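Local coordinates for protein unsaturated glucuronyl hydrolase (PDB 2ZZR) that hydrolyses unsaturated chondroitin, hyaluronan and heparin disaccharides, releasing the 4,5-unsaturated uronic acid from sugars produced by polysaccharide lyases, at residues 244-249 with 361-366; 288-293 with 299-304; 209-212 with 216-219. All coordinates share one frame; numbering follows the deposited sequence.

Contact 1: 244-249 with 361-366; sequences WARGQA and GVYSWH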
# COMPACT_ATOMS: atom_id res chain seq x y z
N TRP A 244 13.89 -2.36 6.16
CA TRP A 244 13.29 -1.52 5.13
C TRP A 244 11.88 -1.08 5.54
O TRP A 244 11.03 -1.92 5.83
CB TRP A 244 13.27 -2.29 3.81
CG TRP A 244 12.59 -1.60 2.66
CD1 TRP A 244 12.82 -0.33 2.20
CD2 TRP A 244 11.61 -2.18 1.79
NE1 TRP A 244 12.02 -0.08 1.10
CE2 TRP A 244 11.26 -1.19 0.84
CE3 TRP A 244 10.98 -3.43 1.74
CZ2 TRP A 244 10.31 -1.42 -0.16
CZ3 TRP A 244 10.03 -3.65 0.74
CH2 TRP A 244 9.71 -2.65 -0.20
N ALA A 245 11.65 0.23 5.59
CA ALA A 245 10.43 0.77 6.20
C ALA A 245 9.15 0.40 5.45
O ALA A 245 8.15 0.01 6.07
CB ALA A 245 10.53 2.28 6.39
N ARG A 246 9.16 0.54 4.13
CA ARG A 246 7.94 0.29 3.37
C ARG A 246 7.49 -1.18 3.41
O ARG A 246 6.29 -1.46 3.43
CB ARG A 246 8.02 0.82 1.94
CG ARG A 246 6.67 0.77 1.23
CD ARG A 246 6.61 1.68 0.01
NE ARG A 246 7.56 1.26 -1.03
CZ ARG A 246 8.68 1.92 -1.33
NH1 ARG A 246 9.02 3.01 -0.67
NH2 ARG A 246 9.47 1.47 -2.31
N GLY A 247 8.44 -2.11 3.46
CA GLY A 247 8.12 -3.52 3.59
C GLY A 247 7.32 -3.79 4.85
O GLY A 247 6.34 -4.54 4.83
N GLN A 248 7.75 -3.17 5.95
CA GLN A 248 7.03 -3.24 7.22
C GLN A 248 5.61 -2.71 7.05
O GLN A 248 4.65 -3.33 7.52
CB GLN A 248 7.79 -2.46 8.30
CG GLN A 248 7.38 -2.77 9.74
CD GLN A 248 7.72 -4.21 10.18
OE1 GLN A 248 7.12 -4.73 11.13
NE2 GLN A 248 8.68 -4.83 9.52
N ALA A 249 5.48 -1.57 6.37
CA ALA A 249 4.18 -0.95 6.12
C ALA A 249 3.25 -1.79 5.24
O ALA A 249 2.04 -1.80 5.46
CB ALA A 249 4.35 0.44 5.53
N GLY A 361 9.88 10.80 0.05
CA GLY A 361 9.80 9.34 -0.02
C GLY A 361 11.11 8.77 -0.54
O GLY A 361 11.99 9.53 -0.98
N VAL A 362 11.26 7.46 -0.45
CA VAL A 362 12.37 6.74 -1.07
C VAL A 362 11.82 5.52 -1.79
O VAL A 362 11.21 4.64 -1.17
CB VAL A 362 13.47 6.33 -0.06
CG1 VAL A 362 14.54 5.45 -0.73
CG2 VAL A 362 14.14 7.56 0.55
N TYR A 363 12.02 5.49 -3.10
CA TYR A 363 11.56 4.39 -3.94
C TYR A 363 12.49 3.19 -3.81
O TYR A 363 12.11 2.15 -3.26
CB TYR A 363 11.40 4.88 -5.38
CG TYR A 363 10.93 3.88 -6.41
CD1 TYR A 363 10.37 2.65 -6.05
CD2 TYR A 363 11.01 4.18 -7.77
CE1 TYR A 363 9.93 1.75 -7.02
CE2 TYR A 363 10.58 3.30 -8.74
CZ TYR A 363 10.04 2.08 -8.36
OH TYR A 363 9.60 1.21 -9.33
N SER A 364 13.73 3.33 -4.30
CA SER A 364 14.72 2.25 -4.22
C SER A 364 16.10 2.86 -3.97
O SER A 364 16.73 3.38 -4.90
CB SER A 364 14.70 1.40 -5.48
OG SER A 364 15.52 0.24 -5.32
N TRP A 365 16.55 2.82 -2.72
CA TRP A 365 17.76 3.52 -2.31
C TRP A 365 19.02 3.04 -3.04
O TRP A 365 19.80 3.85 -3.54
CB TRP A 365 17.94 3.41 -0.80
CG TRP A 365 19.00 4.30 -0.22
CD1 TRP A 365 18.88 5.63 0.08
CD2 TRP A 365 20.33 3.92 0.14
NE1 TRP A 365 20.06 6.10 0.61
CE2 TRP A 365 20.96 5.07 0.66
CE3 TRP A 365 21.05 2.72 0.09
CZ2 TRP A 365 22.29 5.06 1.11
CZ3 TRP A 365 22.37 2.71 0.54
CH2 TRP A 365 22.97 3.88 1.05
N HIS A 366 19.22 1.73 -3.09
CA HIS A 366 20.43 1.16 -3.69
C HIS A 366 20.50 1.37 -5.20
O HIS A 366 21.59 1.52 -5.76
CB HIS A 366 20.56 -0.33 -3.33
CG HIS A 366 21.10 -0.56 -1.96
ND1 HIS A 366 20.36 -1.14 -0.95
CD2 HIS A 366 22.32 -0.30 -1.42
CE1 HIS A 366 21.10 -1.23 0.15
NE2 HIS A 366 22.29 -0.72 -0.12
O HOH W 1 12.59 2.75 0.45
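Two backbone carbonyls of 361-366 receive the guanidinium of Arg246, each from a different terminal nitrogen. NH1 of Arg246 gives a nearly straight bond to Val362 O (2.8 Å, 169° at the hydrogen), while NH2 of Arg246 reaches Tyr363 O at 2.9 Å and meets that oxygen on a lone pair in the carbonyl plane. Both oxygens lie close to the guanidinium plane, so the pair fixes the rotation of the group. The side chain leaves the first turn of helix 245-262 with CG anti to the backbone N (chi1 -170°) and bends at chi3. A salt bridge from NH1 to Asp303 gives the arginine a carboxylate partner, and Asp303 also accepts from Val362 N, so one carboxylate holds both the arginine and the segment that receives it.

Val362 O is shared: a water donates to it (2.8 Å) and accepts from Trp244 NE1 (3.0 Å), linking the N-cap residue of the helix to the same carbonyl. CZ2 of Trp244 lies over one face of the guanidinium, 3.5 Å above its plane. Further out, CD1 of Tyr363 sits 4.0 Å from Arg246 NH2, which meets the ring at its edge; the phenol OH is bonded to Trp68. Arg246 and Ser364 probably both bind substrate, consistent with a place in the active-site pocket of the family 88 alpha-barrel.

Contact 2: 288-293 with 299-304; sequences SYWDLI and GQPRDT. With SO4 (sulfate ion), chain C.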
# COMPACT_ATOMS: atom_id res chain seq x y z
N SER A 288 8.61 7.63 9.51
CA SER A 288 9.65 6.63 9.28
C SER A 288 10.78 7.14 8.40
O SER A 288 10.54 7.73 7.35
CB SER A 288 9.04 5.39 8.63
OG SER A 288 8.43 5.73 7.40
N TYR A 289 12.02 6.89 8.84
CA TYR A 289 13.17 6.97 7.94
C TYR A 289 13.01 5.84 6.93
O TYR A 289 12.25 4.90 7.16
CB TYR A 289 14.48 6.86 8.74
CG TYR A 289 14.91 8.17 9.36
CD1 TYR A 289 15.91 8.95 8.76
CD2 TYR A 289 14.32 8.64 10.53
CE1 TYR A 289 16.30 10.17 9.33
CE2 TYR A 289 14.70 9.86 11.10
CZ TYR A 289 15.70 10.61 10.49
OH TYR A 289 16.09 11.81 11.04
N TRP A 290 13.70 5.94 5.80
CA TRP A 290 13.50 4.98 4.72
C TRP A 290 13.85 3.55 5.14
O TRP A 290 13.30 2.57 4.63
CB TRP A 290 14.29 5.41 3.47
CG TRP A 290 15.76 5.22 3.58
CD1 TRP A 290 16.68 6.10 4.09
CD2 TRP A 290 16.51 4.07 3.16
NE1 TRP A 290 17.95 5.57 4.01
CE2 TRP A 290 17.87 4.32 3.44
CE3 TRP A 290 16.16 2.85 2.56
CZ2 TRP A 290 18.87 3.40 3.16
CZ3 TRP A 290 17.15 1.93 2.28
CH2 TRP A 290 18.50 2.22 2.57
N ASP A 291 14.79 3.45 6.08
CA ASP A 291 15.10 2.20 6.74
C ASP A 291 14.99 2.44 8.23
O ASP A 291 15.49 3.44 8.75
CB ASP A 291 16.51 1.73 6.38
CG ASP A 291 16.75 0.29 6.76
OD1 ASP A 291 17.05 -0.52 5.87
OD2 ASP A 291 16.60 -0.04 7.97
N LEU A 292 14.31 1.52 8.92
CA LEU A 292 13.97 1.70 10.33
C LEU A 292 15.19 1.61 11.26
O LEU A 292 15.06 1.86 12.46
CB LEU A 292 12.87 0.71 10.75
CG LEU A 292 11.49 0.89 10.08
CD1 LEU A 292 10.55 -0.26 10.44
CD2 LEU A 292 10.86 2.23 10.44
N ILE A 293 16.36 1.28 10.72
CA ILE A 293 17.59 1.33 11.54
C ILE A 293 18.04 2.77 11.80
O ILE A 293 18.79 3.02 12.74
CB ILE A 293 18.77 0.50 10.95
CG1 ILE A 293 19.18 1.00 9.55
CG2 ILE A 293 18.42 -0.97 10.96
CD1 ILE A 293 20.60 0.61 9.15
N GLY A 299 20.96 11.71 9.32
CA GLY A 299 21.10 12.42 8.05
C GLY A 299 20.59 11.65 6.84
O GLY A 299 20.84 12.03 5.70
N GLN A 300 19.87 10.56 7.10
CA GLN A 300 19.28 9.73 6.05
C GLN A 300 17.91 10.28 5.65
O GLN A 300 17.26 10.94 6.45
CB GLN A 300 19.17 8.28 6.51
CG GLN A 300 20.51 7.58 6.71
CD GLN A 300 21.14 7.12 5.41
OE1 GLN A 300 20.48 7.00 4.37
NE2 GLN A 300 22.44 6.83 5.46
N PRO A 301 17.47 10.01 4.40
CA PRO A 301 16.17 10.54 4.01
C PRO A 301 15.02 9.76 4.65
O PRO A 301 15.18 8.60 5.04
CB PRO A 301 16.16 10.35 2.49
CG PRO A 301 17.07 9.20 2.24
CD PRO A 301 18.13 9.27 3.31
N ARG A 302 13.86 10.40 4.76
CA ARG A 302 12.66 9.72 5.24
C ARG A 302 12.06 8.93 4.09
O ARG A 302 12.42 9.14 2.93
CB ARG A 302 11.63 10.73 5.75
CG ARG A 302 12.14 11.75 6.75
CD ARG A 302 12.87 11.08 7.92
NE ARG A 302 13.29 12.06 8.92
CZ ARG A 302 12.58 12.40 9.99
NH1 ARG A 302 11.39 11.85 10.22
NH2 ARG A 302 13.06 13.31 10.83
N ASP A 303 11.18 7.99 4.42
CA ASP A 303 10.26 7.46 3.43
C ASP A 303 8.84 7.69 3.93
O ASP A 303 8.28 6.86 4.64
CB ASP A 303 10.49 5.98 3.13
CG ASP A 303 9.51 5.46 2.08
OD1 ASP A 303 9.26 4.24 2.05
OD2 ASP A 303 8.96 6.28 1.30
N THR A 304 8.28 8.83 3.53
CA THR A 304 6.92 9.21 3.94
C THR A 304 5.88 8.23 3.41
O THR A 304 4.82 8.07 4.03
CB THR A 304 6.57 10.62 3.46
OG1 THR A 304 6.82 10.73 2.06
CG2 THR A 304 7.38 11.67 4.21
S SO4 C . 18.48 14.17 10.41
O1 SO4 C . 18.05 14.36 11.79
O2 SO4 C . 18.40 12.75 10.06
O3 SO4 C . 17.64 14.94 9.50
O4 SO4 C . 19.87 14.60 10.27
O HOH W 2 11.12 2.47 2.88
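Tyr289 and Trp290 pack against 300-303 around a single backbone bridge, in the long connection between helix 265-280 and helix 304-318. Asp303 N donates to Ser288 O (3.0 Å) and Trp290 N to Pro301 O (3.1 Å), placing Tyr289 beside Arg302.

The aromatic side chains then diverge. Arg302 folds over one face of the Tyr289 ring: its CD stands 3.6 Å from the ring centroid, only 1° off the normal, as a CH-pi contact, and its guanidinium continues the stack with the planes at 21°. The bend at chi2 (-52°) turns the arginine back over the ring, and a salt bridge from NH1 to Asp285 holds its far end. At the rim of the same ring, the hydroxyl of Tyr289 donates to sulfate O2 at 2.7 Å; Gly299 N and Gly297 N also bind this ion, which probably came from the crystallisation liquor.

Trp290 uses its edge instead. NE1 donates to Gln300 OE1 in a nearly straight bond of 2.9 Å; the acceptor lies near the indole plane, whereas the donor stands above the amide plane of the glutamine. Next to this bond, CD1 of Trp290 touches CD of Pro301 at 3.6 Å, the two side chains running side by side. A water donates to both Trp290 O and Asp303 OD1, joining the two segments again.

Asp303 is the N-cap of helix 304-318, its OD2 bonded to Ser305 OG. Leu292 and Ser288 pack on helices 245-262 and 265-280, Arg302 touches Tyr346 of helix 328-346, and Trp290 stacks on Trp365 of segment 361-366.

Contact 3: 209-212 with 216-219; sequences VVRD and AFHT. With SO4 (sulfate ion), chain B.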
# COMPACT_ATOMS: atom_id res chain seq x y z
N VAL A 209 7.48 -14.56 5.12
CA VAL A 209 7.98 -13.22 4.80
C VAL A 209 7.93 -12.29 6.02
O VAL A 209 8.66 -11.29 6.08
CB VAL A 209 7.29 -12.63 3.54
CG1 VAL A 209 5.98 -11.91 3.89
CG2 VAL A 209 8.25 -11.69 2.79
N VAL A 210 7.08 -12.63 6.99
CA VAL A 210 7.12 -11.98 8.30
C VAL A 210 8.05 -12.82 9.18
O VAL A 210 7.91 -14.04 9.26
CB VAL A 210 5.72 -11.88 8.94
CG1 VAL A 210 5.78 -11.14 10.28
CG2 VAL A 210 4.75 -11.16 7.99
N ARG A 211 9.00 -12.15 9.83
CA ARG A 211 10.01 -12.82 10.65
C ARG A 211 9.56 -13.00 12.10
O ARG A 211 8.62 -12.33 12.55
CB ARG A 211 11.33 -12.03 10.61
CG ARG A 211 11.86 -11.78 9.20
CD ARG A 211 13.29 -11.26 9.22
NE ARG A 211 14.24 -12.31 9.58
CZ ARG A 211 15.57 -12.20 9.50
NH1 ARG A 211 16.34 -13.22 9.85
NH2 ARG A 211 16.12 -11.06 9.09
N ASP A 212 10.24 -13.88 12.83
CA ASP A 212 9.90 -14.17 14.23
C ASP A 212 9.93 -12.95 15.15
O ASP A 212 9.26 -12.95 16.18
CB ASP A 212 10.82 -15.27 14.79
CG ASP A 212 10.54 -16.64 14.20
OD1 ASP A 212 9.73 -16.76 13.25
OD2 ASP A 212 11.14 -17.62 14.68
N ALA A 216 10.05 -7.62 8.69
CA ALA A 216 9.64 -8.18 7.40
C ALA A 216 10.82 -8.39 6.47
O ALA A 216 11.68 -7.52 6.35
CB ALA A 216 8.62 -7.26 6.74
N PHE A 217 10.85 -9.56 5.84
CA PHE A 217 11.64 -9.76 4.62
C PHE A 217 10.93 -9.04 3.48
O PHE A 217 9.73 -8.77 3.54
CB PHE A 217 11.72 -11.24 4.25
CG PHE A 217 12.65 -12.05 5.10
CD1 PHE A 217 12.17 -13.14 5.82
CD2 PHE A 217 14.01 -11.75 5.17
CE1 PHE A 217 13.03 -13.92 6.61
CE2 PHE A 217 14.87 -12.51 5.95
CZ PHE A 217 14.38 -13.60 6.66
N HIS A 218 11.67 -8.73 2.42
CA HIS A 218 11.08 -8.23 1.18
C HIS A 218 10.59 -9.42 0.36
O HIS A 218 9.46 -9.43 -0.13
CB HIS A 218 12.13 -7.42 0.40
CG HIS A 218 11.74 -7.10 -1.01
ND1 HIS A 218 11.21 -5.89 -1.39
CD2 HIS A 218 11.82 -7.84 -2.14
CE1 HIS A 218 10.97 -5.90 -2.69
NE2 HIS A 218 11.34 -7.07 -3.17
N THR A 219 11.47 -10.42 0.24
CA THR A 219 11.27 -11.56 -0.64
C THR A 219 11.39 -12.86 0.17
O THR A 219 12.17 -12.93 1.12
CB THR A 219 12.36 -11.55 -1.76
OG1 THR A 219 12.15 -10.43 -2.62
CG2 THR A 219 12.32 -12.82 -2.60
S SO4 B . 13.32 -15.77 10.85
O1 SO4 B . 13.46 -17.22 10.93
O2 SO4 B . 12.41 -15.31 11.89
O3 SO4 B . 14.63 -15.13 11.02
O4 SO4 B . 12.77 -15.41 9.54
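Val209 O accepts from Phe217 N at 2.8 Å, and this bond closes the loop that joins helix 192-209 to strand 219-222. The same oxygen lies 3.5 Å from Ala216 CA in a CA-H...O contact. Val210 and Ala216 form a single backbone bridge, and no longer strand pairing develops between the segments.

Side chains pack beside this junction. CG2 of Val209 rests 3.8 Å from CB of Phe217 as the two side chains run antiparallel alongside one another. Phe217 has CG beside its backbone N and anti to the carbonyl carbon (chi1 -75°), which brings one face of its ring against the Arg211 methylenes. The arginine chain runs across the ring: CD lies over the centre of the ring, 3.7 Å from its centroid, in a CH-pi contact. A bend at chi3 (73°) then carries the guanidinium over the rim, its plane inclined 21° to the ring and NE 3.2 Å from Phe217 CZ.

The guanidinium turns an edge to a sulfate ion, probably from the crystallisation liquor. NH1 of Arg211 donates to sulfate O3 at 2.8 Å, NE makes a longer bond to the same oxygen, and Asp212 N donates to O2 in a nearly straight bond. Asp212 OD1 itself pairs with Lys4.

Thus one arginine serves two ends: its methylenes lie on an aromatic face while its N-H groups, with a backbone amide, hold an anion. The positive charge is probably stabilised by the sulfate, and the ring helps to limit the positions open to the guanidinium.

In the fold
Along the chain contact 3 closes first, between helix 192-209 and strand 219-222; contact 1 then opens at helix 245-262, and contact 2 is nested within the loop that contact 1 closes. Contacts 1 and 2 have centres 8 Å apart and meet directly, through a probable Ala245 N to Trp290 O hydrogen bond and the packing of Val362 on Arg302. Contact 3 lies about 14 Å from contact 1, centre to centre, and touches it where His218 meets Trp244; it does not reach contact 2, whose nearest atoms are about 8 Å away. Helix 245-262 therefore stands between the other two contacts, its start bringing Arg246, which probably binds substrate, into a network from distant parts of the sequence.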